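Local coordinates for protein toll (PDB 4LXR) that serves as the cell-surface receptor for the cleaved cytokine Spätzle, switching on Toll signalling in antifungal immunity and in dorsal-ventral patterning of the embryo, at residues A[530-535]-A[565-570]; A[547-552]-A[579-584]. One frame throughout, in Å; residues are numbered along the deposited sequence.

Contact 1. Residues A[530-535]-A[565-570]; sequences DLNDNP and TDRLVC. With NAG (2-acetamido-2-deoxy-beta-D-glucopyranose), chain F.
With CG anti to its carbonyl carbon (chi1 -76°), Asn532 sends its amide across to the backbone of Arg567. Arg567 takes up the same first torsion and then bends at chi3 (58°), which brings its guanidinium back toward Asp533 OD2. The Asn532 amide works at both ends. Its OD1 accepts from the backbone N of Arg567 at 2.8 Å, with the donor above the carbonyl plane. Its ND2 gives a fairly straight bond, 3.0 Å long, to OD1 of Asp566. That carboxylate oxygen lies close to the amide plane, but it is itself met from above the carboxylate plane. A water takes a further bond from ND2 and donates to Asp530 OD2. The buried amide is thus gripped at both its oxygen and its nitrogen, which should fix its rotation. One residue on, the backbone N of Asp533 bonds to the carbonyl O of Arg567 at 3.1 Å. The Asp533 side chain adds a salt bridge, OD2 to Arg567 NH2 at 3.1 Å. The oxygen lies well out of the guanidinium plane, so charge alone holds this pair. NH2 also makes a weak hydrogen bond to a second N-acetylglucosamine.

Asp530 closes an Asx turn from OD1 to the backbone N of Asn532, while its OD2 accepts at 2.8 Å from N2 of an N-acetylglucosamine in a glycan attached to the receptor. On the apolar side, Leu531 CB and Leu568 CD2 meet at 4.3 Å. The Asn534 amide gives ND2 to Leu531 O and to Met502 O. The contact joins the loop after strand 527-530 to the loop after strand 561-564, the outermost of the first block's parallel strands at this end, and Phe545 of helix 543-549 packs against Leu531, Thr565 and Leu568.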
loop_
_atom_site.group_PDB
_atom_site.type_symbol
_atom_site.label_atom_id
_atom_site.label_comp_id
_atom_site.label_asym_id
_atom_site.label_seq_id
_atom_site.Cartn_x
_atom_site.Cartn_y
_atom_site.Cartn_z
ATOM N N ASP A 530 -7.655 -9.065 -12.911
ATOM C CA ASP A 530 -6.445 -9.780 -12.530
ATOM C C ASP A 530 -6.760 -11.231 -12.167
ATOM O O ASP A 530 -7.408 -11.492 -11.161
ATOM C CB ASP A 530 -5.769 -9.071 -11.354
ATOM C CG ASP A 530 -4.345 -9.534 -11.144
ATOM O OD1 ASP A 530 -4.011 -10.653 -11.589
ATOM O OD2 ASP A 530 -3.557 -8.785 -10.530
ATOM N N LEU A 531 -6.278 -12.168 -12.981
ATOM C CA LEU A 531 -6.570 -13.589 -12.797
ATOM C C LEU A 531 -5.382 -14.389 -12.271
ATOM O O LEU A 531 -5.425 -15.621 -12.245
ATOM C CB LEU A 531 -7.048 -14.205 -14.110
ATOM C CG LEU A 531 -8.358 -13.657 -14.677
ATOM C CD1 LEU A 531 -8.696 -14.334 -16.018
ATOM C CD2 LEU A 531 -9.485 -13.831 -13.651
ATOM N N ASN A 532 -4.328 -13.693 -11.857
ATOM C CA ASN A 532 -3.104 -14.340 -11.383
ATOM C C ASN A 532 -3.312 -15.241 -10.169
ATOM O O ASN A 532 -4.258 -15.052 -9.402
ATOM C CB ASN A 532 -2.042 -13.286 -11.059
ATOM C CG ASN A 532 -1.396 -12.704 -12.307
ATOM O OD1 ASN A 532 -1.491 -13.285 -13.390
ATOM N ND2 ASN A 532 -0.725 -11.562 -12.158
ATOM N N ASP A 533 -2.422 -16.218 -10.000
ATOM C CA ASP A 533 -2.405 -17.058 -8.798
ATOM C C ASP A 533 -3.704 -17.816 -8.555
ATOM O O ASP A 533 -4.220 -17.845 -7.437
ATOM C CB ASP A 533 -2.064 -16.228 -7.555
ATOM C CG ASP A 533 -0.706 -15.580 -7.645
ATOM O OD1 ASP A 533 0.308 -16.295 -7.488
ATOM O OD2 ASP A 533 -0.650 -14.353 -7.867
ATOM N N ASN A 534 -4.235 -18.418 -9.606
ATOM C CA ASN A 534 -5.358 -19.321 -9.471
ATOM C C ASN A 534 -4.953 -20.741 -9.869
ATOM O O ASN A 534 -4.066 -20.919 -10.708
ATOM C CB ASN A 534 -6.534 -18.811 -10.295
ATOM C CG ASN A 534 -7.369 -17.801 -9.533
ATOM O OD1 ASN A 534 -8.063 -18.161 -8.579
ATOM N ND2 ASN A 534 -7.309 -16.536 -9.944
ATOM N N PRO A 535 -5.580 -21.758 -9.252
ATOM C CA PRO A 535 -5.195 -23.159 -9.499
ATOM C C PRO A 535 -5.764 -23.757 -10.804
ATOM O O PRO A 535 -6.454 -24.774 -10.786
ATOM C CB PRO A 535 -5.760 -23.889 -8.270
ATOM C CG PRO A 535 -6.965 -23.080 -7.884
ATOM C CD PRO A 535 -6.592 -21.637 -8.185
ATOM N N THR A 565 -2.765 -12.099 -16.829
ATOM C CA THR A 565 -2.548 -13.532 -16.702
ATOM C C THR A 565 -1.072 -13.894 -16.634
ATOM O O THR A 565 -0.721 -15.070 -16.659
ATOM C CB THR A 565 -3.154 -14.273 -17.898
ATOM O OG1 THR A 565 -2.655 -13.694 -19.108
ATOM C CG2 THR A 565 -4.666 -14.143 -17.884
ATOM N N ASP A 566 -0.215 -12.881 -16.532
ATOM C CA ASP A 566 1.235 -13.073 -16.575
ATOM C C ASP A 566 1.732 -14.009 -15.478
ATOM O O ASP A 566 2.773 -14.637 -15.619
ATOM C CB ASP A 566 1.963 -11.726 -16.508
ATOM C CG ASP A 566 1.977 -11.133 -15.103
ATOM O OD1 ASP A 566 0.896 -10.770 -14.588
ATOM O OD2 ASP A 566 3.075 -11.021 -14.517
ATOM N N ARG A 567 0.982 -14.100 -14.384
ATOM C CA ARG A 567 1.310 -15.041 -13.318
ATOM C C ARG A 567 0.153 -16.001 -13.043
ATOM O O ARG A 567 -0.049 -16.448 -11.911
ATOM C CB ARG A 567 1.774 -14.307 -12.057
ATOM C CG ARG A 567 3.218 -13.817 -12.167
ATOM C CD ARG A 567 3.570 -12.743 -11.154
ATOM N NE ARG A 567 3.354 -13.192 -9.785
ATOM C CZ ARG A 567 2.398 -12.723 -8.988
ATOM N NH1 ARG A 567 1.574 -11.777 -9.422
ATOM N NH2 ARG A 567 2.268 -13.195 -7.755
ATOM N N LEU A 568 -0.601 -16.309 -14.101
ATOM C CA LEU A 568 -1.594 -17.381 -14.069
ATOM C C LEU A 568 -0.960 -18.663 -14.607
ATOM O O LEU A 568 -0.567 -18.745 -15.780
ATOM C CB LEU A 568 -2.841 -17.015 -14.877
ATOM C CG LEU A 568 -3.895 -18.122 -14.971
ATOM C CD1 LEU A 568 -4.297 -18.604 -13.579
ATOM C CD2 LEU A 568 -5.108 -17.647 -15.754
ATOM N N VAL A 569 -0.876 -19.661 -13.734
ATOM C CA VAL A 569 -0.027 -20.821 -13.941
ATOM C C VAL A 569 -0.800 -22.111 -13.742
ATOM O O VAL A 569 -1.548 -22.243 -12.777
ATOM C CB VAL A 569 1.134 -20.799 -12.932
ATOM C CG1 VAL A 569 1.872 -22.123 -12.919
ATOM C CG2 VAL A 569 2.080 -19.657 -13.251
ATOM N N CYS A 570 -0.610 -23.058 -14.656
ATOM C CA CYS A 570 -1.246 -24.370 -14.560
ATOM C C CYS A 570 -0.905 -25.071 -13.263
ATOM O O CYS A 570 0.254 -25.110 -12.862
ATOM C CB CYS A 570 -0.807 -25.275 -15.716
ATOM S SG CYS A 570 -1.255 -24.666 -17.320
HETATM C C1 NAG F . -4.575 -8.195 -6.825
HETATM C C2 NAG F . -3.537 -7.182 -7.336
HETATM C C3 NAG F . -2.130 -7.794 -7.333
HETATM C C4 NAG F . -1.822 -8.490 -6.011
HETATM C C5 NAG F . -2.967 -9.427 -5.649
HETATM C C6 NAG F . -2.778 -10.131 -4.326
HETATM C C7 NAG F . -4.012 -5.439 -9.008
HETATM C C8 NAG F . -3.755 -4.442 -7.919
HETATM N N2 NAG F . -3.886 -6.726 -8.669
HETATM O O3 NAG F . -1.183 -6.761 -7.577
HETATM O O4 NAG F . -0.669 -9.319 -6.135
HETATM O O5 NAG F . -4.183 -8.678 -5.563
HETATM O O6 NAG F . -2.770 -9.203 -3.249
HETATM O O7 NAG F . -4.312 -5.097 -10.146
HETATM O O HOH W 1 -1.364 -10.298 -9.729
HETATM O O HOH W 2 -1.957 -19.256 -11.434
#

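Contact 2. Residues A[547-552]-A[579-584]; sequences QLVRGV and TPVRQI
In the C-terminal cap of the first leucine-rich repeat block, the end of helix 543-549 meets the loop that leads toward strand 590-592. Val549 and Val581 make the apolar core of the contact. Their side chains cross at about a right angle, with CG1 of Val549 3.6 Å from CG1 of Val581. The Val549 CG2 methyl lies almost as close to that same Val581 methyl. Val549 CG1 also rests on the backbone of Arg582, 3.8 Å from its CA. The long arm of Arg582 then leads away from the helix.

Arg550 is the first residue past the helix. Its chain bends at chi2 and chi3 and turns back, so that NH2 donates to OE1 of Gln547 at 2.9 Å. The bond lies in the carbonyl plane of that amide. NE passes 3.7 Å from the carbonyl O of Ile584, with no hydrogen bond between them. An alanine in place of Arg550 would probably leave Gln547 OE1 without this donor and uncover the Ile584 carbonyl. Ile546 packs on Val581 and Ile584. A helix after the last repeat, with loops tied by the disulfides Cys538-Cys570 and Cys540-Cys591, is the arrangement of an LRRCT capping domain.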
loop_
_atom_site.group_PDB
_atom_site.type_symbol
_atom_site.label_atom_id
_atom_site.label_comp_id
_atom_site.label_asym_id
_atom_site.label_seq_id
_atom_site.Cartn_x
_atom_site.Cartn_y
_atom_site.Cartn_z
ATOM N N GLN A 547 -6.420 -19.434 -26.262
ATOM C CA GLN A 547 -6.330 -18.732 -27.544
ATOM C C GLN A 547 -6.572 -17.229 -27.357
ATOM O O GLN A 547 -5.940 -16.409 -28.020
ATOM C CB GLN A 547 -7.307 -19.312 -28.581
ATOM C CG GLN A 547 -7.151 -20.803 -28.893
ATOM C CD GLN A 547 -5.909 -21.128 -29.705
ATOM O OE1 GLN A 547 -4.792 -20.782 -29.319
ATOM N NE2 GLN A 547 -6.100 -21.809 -30.839
ATOM N N LEU A 548 -7.486 -16.879 -26.451
ATOM C CA LEU A 548 -7.767 -15.482 -26.114
ATOM C C LEU A 548 -6.525 -14.824 -25.533
ATOM O O LEU A 548 -6.147 -13.723 -25.933
ATOM C CB LEU A 548 -8.931 -15.387 -25.115
ATOM C CG LEU A 548 -9.506 -14.036 -24.659
ATOM C CD1 LEU A 548 -8.727 -13.413 -23.505
ATOM C CD2 LEU A 548 -9.569 -13.071 -25.822
ATOM N N VAL A 549 -5.898 -15.512 -24.585
ATOM C CA VAL A 549 -4.709 -15.005 -23.912
ATOM C C VAL A 549 -3.575 -14.717 -24.896
ATOM O O VAL A 549 -2.818 -13.762 -24.722
ATOM C CB VAL A 549 -4.253 -15.968 -22.783
ATOM C CG1 VAL A 549 -2.760 -15.849 -22.521
ATOM C CG2 VAL A 549 -5.060 -15.706 -21.507
ATOM N N ARG A 550 -3.472 -15.524 -25.944
ATOM C CA ARG A 550 -2.465 -15.271 -26.968
ATOM C C ARG A 550 -3.044 -14.477 -28.149
ATOM O O ARG A 550 -3.863 -13.579 -27.959
ATOM C CB ARG A 550 -1.781 -16.574 -27.407
ATOM C CG ARG A 550 -2.722 -17.719 -27.723
ATOM C CD ARG A 550 -2.166 -19.063 -27.236
ATOM N NE ARG A 550 -0.926 -19.466 -27.904
ATOM C CZ ARG A 550 -0.868 -20.032 -29.110
ATOM N NH1 ARG A 550 0.304 -20.368 -29.630
ATOM N NH2 ARG A 550 -1.979 -20.256 -29.801
ATOM N N GLY A 551 -2.628 -14.798 -29.364
ATOM C CA GLY A 551 -3.109 -14.058 -30.515
ATOM C C GLY A 551 -4.480 -14.483 -31.014
ATOM O O GLY A 551 -5.438 -13.711 -30.975
ATOM N N VAL A 552 -4.557 -15.735 -31.453
ATOM C CA VAL A 552 -5.665 -16.278 -32.247
ATOM C C VAL A 552 -7.101 -15.770 -32.019
ATOM O O VAL A 552 -7.723 -15.242 -32.941
ATOM C CB VAL A 552 -5.677 -17.815 -32.170
ATOM C CG1 VAL A 552 -6.565 -18.387 -33.264
ATOM C CG2 VAL A 552 -4.260 -18.351 -32.289
ATOM N N THR A 579 3.682 -24.116 -15.813
ATOM C CA THR A 579 3.911 -23.294 -16.998
ATOM C C THR A 579 2.839 -22.225 -17.176
ATOM O O THR A 579 1.648 -22.531 -17.196
ATOM C CB THR A 579 4.017 -24.153 -18.281
ATOM O OG1 THR A 579 2.723 -24.307 -18.879
ATOM C CG2 THR A 579 4.608 -25.523 -17.956
ATOM N N PRO A 580 3.268 -20.961 -17.302
ATOM C CA PRO A 580 2.363 -19.818 -17.444
ATOM C C PRO A 580 1.454 -19.927 -18.663
ATOM O O PRO A 580 1.892 -20.279 -19.761
ATOM C CB PRO A 580 3.320 -18.631 -17.588
ATOM C CG PRO A 580 4.563 -19.076 -16.894
ATOM C CD PRO A 580 4.675 -20.537 -17.204
ATOM N N VAL A 581 0.187 -19.598 -18.439
ATOM C CA VAL A 581 -0.885 -19.729 -19.423
ATOM C C VAL A 581 -0.564 -19.231 -20.842
ATOM O O VAL A 581 -1.002 -19.830 -21.826
ATOM C CB VAL A 581 -2.184 -19.090 -18.870
ATOM C CG1 VAL A 581 -2.918 -18.288 -19.927
ATOM C CG2 VAL A 581 -3.074 -20.160 -18.270
ATOM N N ARG A 582 0.214 -18.156 -20.945
ATOM C CA ARG A 582 0.584 -17.604 -22.248
ATOM C C ARG A 582 1.486 -18.564 -23.032
ATOM O O ARG A 582 1.392 -18.658 -24.260
ATOM C CB ARG A 582 1.261 -16.235 -22.085
ATOM C CG ARG A 582 1.330 -15.415 -23.369
ATOM C CD ARG A 582 1.893 -14.009 -23.143
ATOM N NE ARG A 582 3.299 -14.014 -22.737
ATOM C CZ ARG A 582 4.095 -12.946 -22.763
ATOM N NH1 ARG A 582 3.636 -11.773 -23.186
ATOM N NH2 ARG A 582 5.359 -13.049 -22.371
ATOM N N GLN A 583 2.342 -19.286 -22.310
ATOM C CA GLN A 583 3.321 -20.184 -22.922
ATOM C C GLN A 583 2.723 -21.505 -23.397
ATOM O O GLN A 583 3.406 -22.311 -24.025
ATOM C CB GLN A 583 4.452 -20.484 -21.938
ATOM C CG GLN A 583 5.286 -19.282 -21.540
ATOM C CD GLN A 583 6.429 -19.661 -20.613
ATOM O OE1 GLN A 583 7.095 -18.798 -20.038
ATOM N NE2 GLN A 583 6.658 -20.962 -20.462
ATOM N N ILE A 584 1.455 -21.738 -23.086
ATOM C CA ILE A 584 0.828 -23.008 -23.430
ATOM C C ILE A 584 0.567 -23.125 -24.923
ATOM O O ILE A 584 0.071 -22.190 -25.555
ATOM C CB ILE A 584 -0.494 -23.197 -22.682
ATOM C CG1 ILE A 584 -0.255 -23.147 -21.182
ATOM C CG2 ILE A 584 -1.147 -24.517 -23.048
ATOM C CD1 ILE A 584 -1.532 -23.170 -20.406
#

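How the contacts relate
Both contacts lie in the extracellular part of the receptor, around the C-terminal cap of the first leucine-rich repeat block. From the N terminus, the chain leaves strand 527-530 through 530-535, runs into helix 543-549 and ends it in 547-552. It then passes strand 561-564 and comes back at 565-570, where contact 1 closes its loop. Contact 2 closes only at 579-584, so the two loops cross rather than nest. Their centres are 11 Å apart, and they touch directly: Leu568 O probably accepts a hydrogen bond from Val581 N, and Val549 CG2 packs on Thr565 OG1. The disulfide of Cys570 with Cys538 adds a covalent tie. Together they join the last repeats to the cap helix and its covering loop.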